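Local coordinates for dipeptidase AC. Metallo peptidase. MEROPS family M19 (Rhodobacter sphaeroides, PDB 3LY0), which probably hydrolyses dipeptides as a zinc-dependent metallodipeptidase and is seen here holding a phosphinate mimic of L-Ala-D-Ala, at residues R276-G281 with G309-Q314; N264-F269 with G304-G309. All coordinates share one frame; numbering follows the deposited sequence.

Overall arrangement
Interactions 1 and 2 tie together, at two depths, the connections that follow the neighbouring parallel strands 260-263 and 301-303 in this TIM-barrel-type enzyme. Interaction 2 is buried, its centre about 8 Å from the centre of the chain. Interaction 1 joins later parts of the connections that follow the same two strands, its centre about 17 Å from the centre of the chain. The centres of interactions 1 and 2 lie about 8 Å apart. Along the chain the segments alternate: 264-269, 276-281, 304-309, 309-314. Gly-309 is common to both contacts, and Thr-267 probably hydrogen-bonds to the backbones of Arg-276 and Thr-311. Both contacts touch the inhibitor: interaction 2 holds Asp-306 of the metal site, and interaction 1 leads outward from Gly-309 and Ala-310.

Interaction 1. Residues R276-G281 with G309-Q314; sequences RSAEMG and GATIPQ. With LY0 ((2R)-3-[(R)-[(1R)-1-aminoethyl](hydroxy)phosphoryl]-2-methylpropanoic acid), chain C.
Gln-314 fastens the segment 309-314 to 276-281 through both its backbone and its side chain. Its N donates to Ala-278 O (2.9 Å), in the carbonyl plane and on a lone pair. With chi1 at 65°, CG sits between the backbone N and carbonyl carbon, and from there the extended chain runs past Ala-278 O until NE2 makes a weak bond to Met-280 O (3.4 Å). An ST turn, Glu-279 N to Ser-277 OG, and an inverse gamma turn at Glu-279 shape the facing loop. Arg-276 gives its NE to a salt bridge with Asp-75 of helix 68-75, while its NH1 comes 3.2 Å from Thr-311 OG1.

Apolar contacts fill the middle. The methyl CB of Ala-278 lies 3.3 Å from Ile-312 O and also touches Thr-311 CG2. Met-280 sets SD against CB and CG of Pro-313, 3.9 Å from CG, and its bend at chi3 (-78°) brings CE to the same carbon; both side chains also touch Leu-270. An alanine in place of Met-280 would probably leave a gap beside the proline ring and Leu-270. One sound backbone bond, a weak side-chain bond and apolar packing thus join two irregular segments, of which 309-314 begins with the pocket residues Gly-309 and Ala-310.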
ATOM      1  N   ARG A 276     -15.217  10.431  -3.885  1.00 16.15           N
ATOM      2  CA  ARG A 276     -14.004  10.801  -3.152  1.00 17.05           C
ATOM      3  C   ARG A 276     -14.251  11.467  -1.784  1.00 18.34           C
ATOM      4  O   ARG A 276     -13.336  11.559  -0.961  1.00 20.66           O
ATOM      5  CB  ARG A 276     -13.133  11.707  -4.030  1.00 19.02           C
ATOM      6  CG  ARG A 276     -11.723  11.922  -3.513  1.00 18.85           C
ATOM      7  CD  ARG A 276     -10.909  12.786  -4.468  1.00 23.72           C
ATOM      8  NE  ARG A 276     -11.395  14.159  -4.487  1.00 29.33           N
ATOM      9  CZ  ARG A 276     -10.865  15.146  -3.773  1.00 31.35           C
ATOM     10  NH1 ARG A 276      -9.822  14.911  -2.993  1.00 33.62           N
ATOM     11  NH2 ARG A 276     -11.373  16.368  -3.845  1.00 34.11           N
ATOM     12  N   SER A 277     -15.473  11.925  -1.542  1.00 21.16           N
ATOM     13  CA  SER A 277     -15.784  12.684  -0.329  1.00 19.91           C
ATOM     14  C   SER A 277     -15.480  11.962   0.992  1.00 18.17           C
ATOM     15  O   SER A 277     -15.867  10.807   1.191  1.00 17.09           O
ATOM     16  CB  SER A 277     -17.249  13.110  -0.342  1.00 22.13           C
ATOM     17  OG  SER A 277     -17.608  13.703   0.892  1.00 21.80           O
ATOM     18  N   ALA A 278     -14.804  12.665   1.897  1.00 16.02           N
ATOM     19  CA  ALA A 278     -14.514  12.154   3.231  1.00 15.64           C
ATOM     20  C   ALA A 278     -15.748  12.093   4.139  1.00 15.20           C
ATOM     21  O   ALA A 278     -15.663  11.583   5.261  1.00 15.20           O
ATOM     22  CB  ALA A 278     -13.427  13.000   3.891  1.00 14.18           C
ATOM     23  N   GLU A 279     -16.880  12.625   3.668  1.00 16.94           N
ATOM     24  CA  GLU A 279     -18.105  12.672   4.469  1.00 18.55           C
ATOM     25  C   GLU A 279     -18.841  11.338   4.409  1.00 17.40           C
ATOM     26  O   GLU A 279     -19.697  11.107   3.548  1.00 19.51           O
ATOM     27  CB  GLU A 279     -19.014  13.817   4.006  1.00 19.46           C
ATOM     28  CG  GLU A 279     -20.365  13.863   4.709  1.00 28.82           C
ATOM     29  CD  GLU A 279     -21.288  14.929   4.138  1.00 31.59           C
ATOM     30  OE1 GLU A 279     -22.523  14.771   4.253  1.00 37.07           O
ATOM     31  OE2 GLU A 279     -20.776  15.917   3.567  1.00 38.42           O
ATOM     32  N   MET A 280     -18.480  10.460   5.338  1.00 17.15           N
ATOM     33  CA  MET A 280     -19.001   9.105   5.391  1.00 16.10           C
ATOM     34  C   MET A 280     -18.830   8.610   6.817  1.00 14.93           C
ATOM     35  O   MET A 280     -18.105   9.210   7.607  1.00 18.35           O
ATOM     36  CB  MET A 280     -18.224   8.192   4.438  1.00 15.32           C
ATOM     37  CG  MET A 280     -16.712   8.131   4.730  1.00 15.19           C
ATOM     38  SD  MET A 280     -15.743   7.120   3.559  1.00 11.44           S
ATOM     39  CE  MET A 280     -16.091   5.469   4.128  1.00 19.01           C
ATOM     40  N   GLY A 281     -19.493   7.505   7.136  1.00 16.84           N
ATOM     41  CA  GLY A 281     -19.395   6.927   8.463  1.00 18.36           C
ATOM     42  C   GLY A 281     -18.586   5.645   8.474  1.00 16.91           C
ATOM     43  O   GLY A 281     -17.847   5.348   7.529  1.00 15.85           O
ATOM     44  N   GLY A 309      -1.513   9.238   0.710  1.00 10.77           N
ATOM     45  CA  GLY A 309      -1.697   8.958  -0.706  1.00 11.29           C
ATOM     46  C   GLY A 309      -3.104   9.203  -1.234  1.00 13.11           C
ATOM     47  O   GLY A 309      -3.302   9.264  -2.444  1.00 14.01           O
ATOM     48  N   ALA A 310      -4.081   9.354  -0.344  1.00 11.93           N
ATOM     49  CA  ALA A 310      -5.484   9.467  -0.738  1.00 12.33           C
ATOM     50  C   ALA A 310      -6.297  10.198   0.318  1.00 12.92           C
ATOM     51  O   ALA A 310      -5.880  10.315   1.462  1.00 15.21           O
ATOM     52  CB  ALA A 310      -6.065   8.080  -0.958  1.00 17.24           C
ATOM     53  N   THR A 311      -7.479  10.671  -0.062  1.00 13.23           N
ATOM     54  CA  THR A 311      -8.427  11.190   0.921  1.00 13.09           C
ATOM     55  C   THR A 311      -9.034  10.009   1.672  1.00 12.71           C
ATOM     56  O   THR A 311      -9.436   9.023   1.050  1.00 12.11           O
ATOM     57  CB  THR A 311      -9.556  11.984   0.247  1.00 15.42           C
ATOM     58  OG1 THR A 311      -8.985  13.087  -0.468  1.00 20.91           O
ATOM     59  CG2 THR A 311     -10.536  12.517   1.292  1.00 16.71           C
ATOM     60  N   ILE A 312      -9.112  10.116   2.999  1.00 12.95           N
ATOM     61  CA  ILE A 312      -9.612   9.021   3.836  1.00 11.07           C
ATOM     62  C   ILE A 312     -10.855   9.485   4.616  1.00 12.87           C
ATOM     63  O   ILE A 312     -11.176  10.676   4.602  1.00 14.79           O
ATOM     64  CB  ILE A 312      -8.486   8.481   4.771  1.00 12.16           C
ATOM     65  CG1 ILE A 312      -8.100   9.526   5.827  1.00 13.26           C
ATOM     66  CG2 ILE A 312      -7.268   8.067   3.944  1.00 12.54           C
ATOM     67  CD1 ILE A 312      -7.008   9.067   6.808  1.00 13.16           C
ATOM     68  N   PRO A 313     -11.564   8.556   5.280  1.00 12.59           N
ATOM     69  CA  PRO A 313     -12.819   8.938   5.947  1.00 13.59           C
ATOM     70  C   PRO A 313     -12.606   9.971   7.047  1.00 13.13           C
ATOM     71  O   PRO A 313     -11.612   9.923   7.764  1.00 12.35           O
ATOM     72  CB  PRO A 313     -13.313   7.617   6.557  1.00 12.68           C
ATOM     73  CG  PRO A 313     -12.614   6.539   5.750  1.00 13.36           C
ATOM     74  CD  PRO A 313     -11.274   7.120   5.433  1.00 13.46           C
ATOM     75  N   GLN A 314     -13.557  10.892   7.184  1.00 14.53           N
ATOM     76  CA  GLN A 314     -13.457  11.933   8.200  1.00 15.61           C
ATOM     77  C   GLN A 314     -13.283  11.374   9.616  1.00 14.35           C
ATOM     78  O   GLN A 314     -12.626  11.996  10.452  1.00 13.89           O
ATOM     79  CB  GLN A 314     -14.675  12.865   8.136  1.00 17.34           C
ATOM     80  CG  GLN A 314     -15.999  12.187   8.477  1.00 19.82           C
ATOM     81  CD  GLN A 314     -17.210  13.059   8.180  1.00 26.33           C
ATOM     82  OE1 GLN A 314     -17.076  14.210   7.766  1.00 30.98           O
ATOM     83  NE2 GLN A 314     -18.402  12.504   8.388  1.00 27.89           N
TER
HETATM   84  P   LY0 C 363      -1.612   5.812  -4.307  1.00 12.30           P
HETATM   85  C1  LY0 C 363      -0.711   8.122  -5.594  1.00 16.69           C
HETATM   86  N1  LY0 C 363       0.915   6.712  -4.365  1.00 11.58           N
HETATM   87  C2  LY0 C 363      -0.447   7.214  -4.412  1.00 13.43           C
HETATM   88  C4  LY0 C 363      -3.310   6.421  -3.958  1.00 13.75           C
HETATM   89  C5  LY0 C 363      -4.389   5.857  -4.839  1.00 13.92           C
HETATM   90  C6  LY0 C 363      -4.305   4.362  -4.986  1.00 12.37           C
HETATM   91  C7  LY0 C 363      -5.772   6.380  -4.547  1.00 16.28           C
HETATM   92  O31 LY0 C 363      -1.084   4.933  -3.198  1.00 12.01           O
HETATM   93  O32 LY0 C 363      -1.556   5.007  -5.647  1.00 11.45           O
HETATM   94  O61 LY0 C 363      -5.024   3.756  -5.963  1.00 12.92           O
HETATM   95  O62 LY0 C 363      -3.568   3.676  -4.257  1.00 11.69           O

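Interaction 2. Residues N264-F269 with G304-G309; sequences NFATSF and GSDFDG. With LY0 ((2R)-3-[(R)-[(1R)-1-aminoethyl](hydroxy)phosphoryl]-2-methylpropanoic acid), chain C.
The amide nitrogen ND2 of Asn-264 donates twice: across the contact to Asp-306 OD2 (3.2 Å), and to the backbone O of His-233, a zinc ligand. It meets OD2 from above the carboxylate plane, with the amide and carboxylate turned 69° apart. The other end of the amide is held too, since OD1 accepts from Ala-266 N (2.8 Å) in an Asx turn, so both ends fix the rotation of the group. This asparagine probably steadies Asp-306, whose OD1 lies 2.7 Å from O31 of the phosphinate inhibitor and whose OD2 is close to its carboxylate. Asp-306 is a zinc-binding residue in a crystal structure of this protein. Active-site residues just beyond the C-terminal ends of parallel strands are the hallmark of TIM-barrel enzymes; Asp-306 follows strand 301-303 in this way, and Asn-264 follows the neighbouring strand 260-263. Behind the site, Phe-265 N donates to Ser-305 O (3.0 Å), and its ring, with CG anti to the carbonyl carbon (chi1 -62°), takes Ser-305 CA over the centre of one face in a CH-pi contact. The edge of this ring points at the face of Phe-307 in a T-shaped pair, centroids 5.5 Å apart, and Leu-322 of helix 322-332 packs against both rings.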
ATOM      1  N   ASN A 264      -7.649  -0.531   2.204  1.00  9.30           N
ATOM      2  CA  ASN A 264      -7.297   0.819   1.774  1.00  9.02           C
ATOM      3  C   ASN A 264      -8.302   1.817   2.359  1.00 10.55           C
ATOM      4  O   ASN A 264      -9.517   1.609   2.247  1.00 10.36           O
ATOM      5  CB  ASN A 264      -7.301   0.855   0.243  1.00  9.25           C
ATOM      6  CG  ASN A 264      -6.660   2.102  -0.313  1.00  9.95           C
ATOM      7  OD1 ASN A 264      -6.766   3.173   0.274  1.00 10.58           O
ATOM      8  ND2 ASN A 264      -5.983   1.968  -1.448  1.00 10.19           N
ATOM      9  N   PHE A 265      -7.810   2.867   3.015  1.00  8.52           N
ATOM     10  CA  PHE A 265      -8.701   3.858   3.623  1.00 10.80           C
ATOM     11  C   PHE A 265      -9.214   4.882   2.609  1.00 10.92           C
ATOM     12  O   PHE A 265      -9.994   5.766   2.964  1.00 11.42           O
ATOM     13  CB  PHE A 265      -8.029   4.634   4.766  1.00 11.60           C
ATOM     14  CG  PHE A 265      -7.597   3.790   5.949  1.00 10.12           C
ATOM     15  CD1 PHE A 265      -7.986   2.463   6.076  1.00  9.78           C
ATOM     16  CD2 PHE A 265      -6.791   4.344   6.933  1.00 10.16           C
ATOM     17  CE1 PHE A 265      -7.560   1.706   7.156  1.00 11.04           C
ATOM     18  CE2 PHE A 265      -6.376   3.602   8.019  1.00 10.51           C
ATOM     19  CZ  PHE A 265      -6.762   2.278   8.130  1.00 11.22           C
ATOM     20  N   ALA A 266      -8.783   4.784   1.357  1.00 10.57           N
ATOM     21  CA  ALA A 266      -9.234   5.733   0.344  1.00 10.99           C
ATOM     22  C   ALA A 266     -10.749   5.720   0.223  1.00 11.99           C
ATOM     23  O   ALA A 266     -11.350   4.671  -0.005  1.00 11.66           O
ATOM     24  CB  ALA A 266      -8.603   5.408  -1.002  1.00 11.17           C
ATOM     25  N   THR A 267     -11.354   6.897   0.369  1.00 11.39           N
ATOM     26  CA  THR A 267     -12.799   7.060   0.271  1.00 10.87           C
ATOM     27  C   THR A 267     -13.335   6.415  -1.011  1.00 10.82           C
ATOM     28  O   THR A 267     -14.362   5.717  -0.994  1.00 12.27           O
ATOM     29  CB  THR A 267     -13.154   8.559   0.302  1.00 13.73           C
ATOM     30  OG1 THR A 267     -12.317   9.245  -0.637  1.00 17.69           O
ATOM     31  CG2 THR A 267     -12.871   9.127   1.686  1.00 14.41           C
ATOM     32  N   SER A 268     -12.620   6.634  -2.110  1.00 11.04           N
ATOM     33  CA  SER A 268     -13.047   6.169  -3.429  1.00 11.88           C
ATOM     34  C   SER A 268     -13.203   4.657  -3.508  1.00 11.80           C
ATOM     35  O   SER A 268     -13.951   4.155  -4.342  1.00 11.93           O
ATOM     36  CB  SER A 268     -12.035   6.607  -4.481  1.00 14.00           C
ATOM     37  OG  SER A 268     -11.863   8.015  -4.435  1.00 15.12           O
ATOM     38  N   PHE A 269     -12.491   3.935  -2.645  1.00 11.07           N
ATOM     39  CA  PHE A 269     -12.455   2.480  -2.733  1.00  9.29           C
ATOM     40  C   PHE A 269     -13.273   1.825  -1.629  1.00  9.86           C
ATOM     41  O   PHE A 269     -13.404   0.605  -1.605  1.00 10.44           O
ATOM     42  CB  PHE A 269     -11.007   1.973  -2.670  1.00  9.13           C
ATOM     43  CG  PHE A 269     -10.097   2.589  -3.704  1.00 10.91           C
ATOM     44  CD1 PHE A 269     -10.600   3.098  -4.898  1.00 11.98           C
ATOM     45  CD2 PHE A 269      -8.723   2.644  -3.481  1.00 12.24           C
ATOM     46  CE1 PHE A 269      -9.750   3.657  -5.851  1.00 12.22           C
ATOM     47  CE2 PHE A 269      -7.869   3.199  -4.422  1.00 12.31           C
ATOM     48  CZ  PHE A 269      -8.382   3.714  -5.605  1.00 10.89           C
ATOM     49  N   GLY A 304      -4.185  -1.387   5.114  1.00  8.72           N
ATOM     50  CA  GLY A 304      -3.359  -0.855   4.040  1.00  9.04           C
ATOM     51  C   GLY A 304      -3.759   0.585   3.771  1.00  8.89           C
ATOM     52  O   GLY A 304      -4.255   0.906   2.685  1.00  9.47           O
ATOM     53  N   SER A 305      -3.509   1.428   4.767  1.00  9.59           N
ATOM     54  CA  SER A 305      -4.124   2.750   4.915  1.00  9.13           C
ATOM     55  C   SER A 305      -4.160   3.613   3.660  1.00  8.91           C
ATOM     56  O   SER A 305      -5.186   4.231   3.357  1.00  9.95           O
ATOM     57  CB  SER A 305      -3.400   3.526   6.024  1.00 11.14           C
ATOM     58  OG  SER A 305      -2.057   3.815   5.658  1.00 10.58           O
ATOM     59  N   ASP A 306      -3.033   3.669   2.953  1.00  8.42           N
ATOM     60  CA  ASP A 306      -2.819   4.685   1.930  1.00  9.78           C
ATOM     61  C   ASP A 306      -2.720   6.064   2.581  1.00 10.23           C
ATOM     62  O   ASP A 306      -3.012   7.079   1.948  1.00  9.95           O
ATOM     63  CB  ASP A 306      -3.936   4.658   0.877  1.00  9.59           C
ATOM     64  CG  ASP A 306      -3.404   4.780  -0.549  1.00 11.57           C
ATOM     65  OD1 ASP A 306      -2.189   5.029  -0.752  1.00 12.45           O
ATOM     66  OD2 ASP A 306      -4.218   4.617  -1.479  1.00 13.00           O
ATOM     67  N   PHE A 307      -2.291   6.106   3.843  1.00  8.53           N
ATOM     68  CA  PHE A 307      -1.993   7.392   4.479  1.00 10.78           C
ATOM     69  C   PHE A 307      -1.067   8.230   3.590  1.00 10.07           C
ATOM     70  O   PHE A 307      -0.062   7.730   3.058  1.00 10.48           O
ATOM     71  CB  PHE A 307      -1.321   7.219   5.849  1.00  9.78           C
ATOM     72  CG  PHE A 307      -2.257   6.865   6.979  1.00 10.69           C
ATOM     73  CD1 PHE A 307      -3.478   7.498   7.134  1.00 11.34           C
ATOM     74  CD2 PHE A 307      -1.868   5.916   7.928  1.00 11.57           C
ATOM     75  CE1 PHE A 307      -4.315   7.175   8.204  1.00 10.61           C
ATOM     76  CE2 PHE A 307      -2.700   5.588   8.989  1.00 12.25           C
ATOM     77  CZ  PHE A 307      -3.923   6.215   9.121  1.00 10.93           C
ATOM     78  N   ASP A 308      -1.419   9.509   3.447  1.00  9.61           N
ATOM     79  CA  ASP A 308      -0.693  10.489   2.631  1.00 10.33           C
ATOM     80  C   ASP A 308      -0.724  10.227   1.127  1.00 12.00           C
ATOM     81  O   ASP A 308      -0.076  10.935   0.354  1.00 13.45           O
ATOM     82  CB  ASP A 308       0.725  10.718   3.164  1.00 11.59           C
ATOM     83  CG  ASP A 308       0.743  11.623   4.387  1.00 11.58           C
ATOM     84  OD1 ASP A 308      -0.040  12.595   4.399  1.00 13.08           O
ATOM     85  OD2 ASP A 308       1.522  11.365   5.327  1.00 13.37           O
ATOM     86  N   GLY A 309      -1.513   9.238   0.710  1.00 10.77           N
ATOM     87  CA  GLY A 309      -1.697   8.958  -0.706  1.00 11.29           C
ATOM     88  C   GLY A 309      -3.104   9.203  -1.234  1.00 13.11           C
ATOM     89  O   GLY A 309      -3.302   9.264  -2.444  1.00 14.01           O
TER
HETATM   90  P   LY0 C 363      -1.612   5.812  -4.307  1.00 12.30           P
HETATM   91  C1  LY0 C 363      -0.711   8.122  -5.594  1.00 16.69           C
HETATM   92  N1  LY0 C 363       0.915   6.712  -4.365  1.00 11.58           N
HETATM   93  C2  LY0 C 363      -0.447   7.214  -4.412  1.00 13.43           C
HETATM   94  C4  LY0 C 363      -3.310   6.421  -3.958  1.00 13.75           C
HETATM   95  C5  LY0 C 363      -4.389   5.857  -4.839  1.00 13.92           C
HETATM   96  C6  LY0 C 363      -4.305   4.362  -4.986  1.00 12.37           C
HETATM   97  C7  LY0 C 363      -5.772   6.380  -4.547  1.00 16.28           C
HETATM   98  O31 LY0 C 363      -1.084   4.933  -3.198  1.00 12.01           O
HETATM   99  O32 LY0 C 363      -1.556   5.007  -5.647  1.00 11.45           O
HETATM  100  O61 LY0 C 363      -5.024   3.756  -5.963  1.00 12.92           O
HETATM  101  O62 LY0 C 363      -3.568   3.676  -4.257  1.00 11.69           O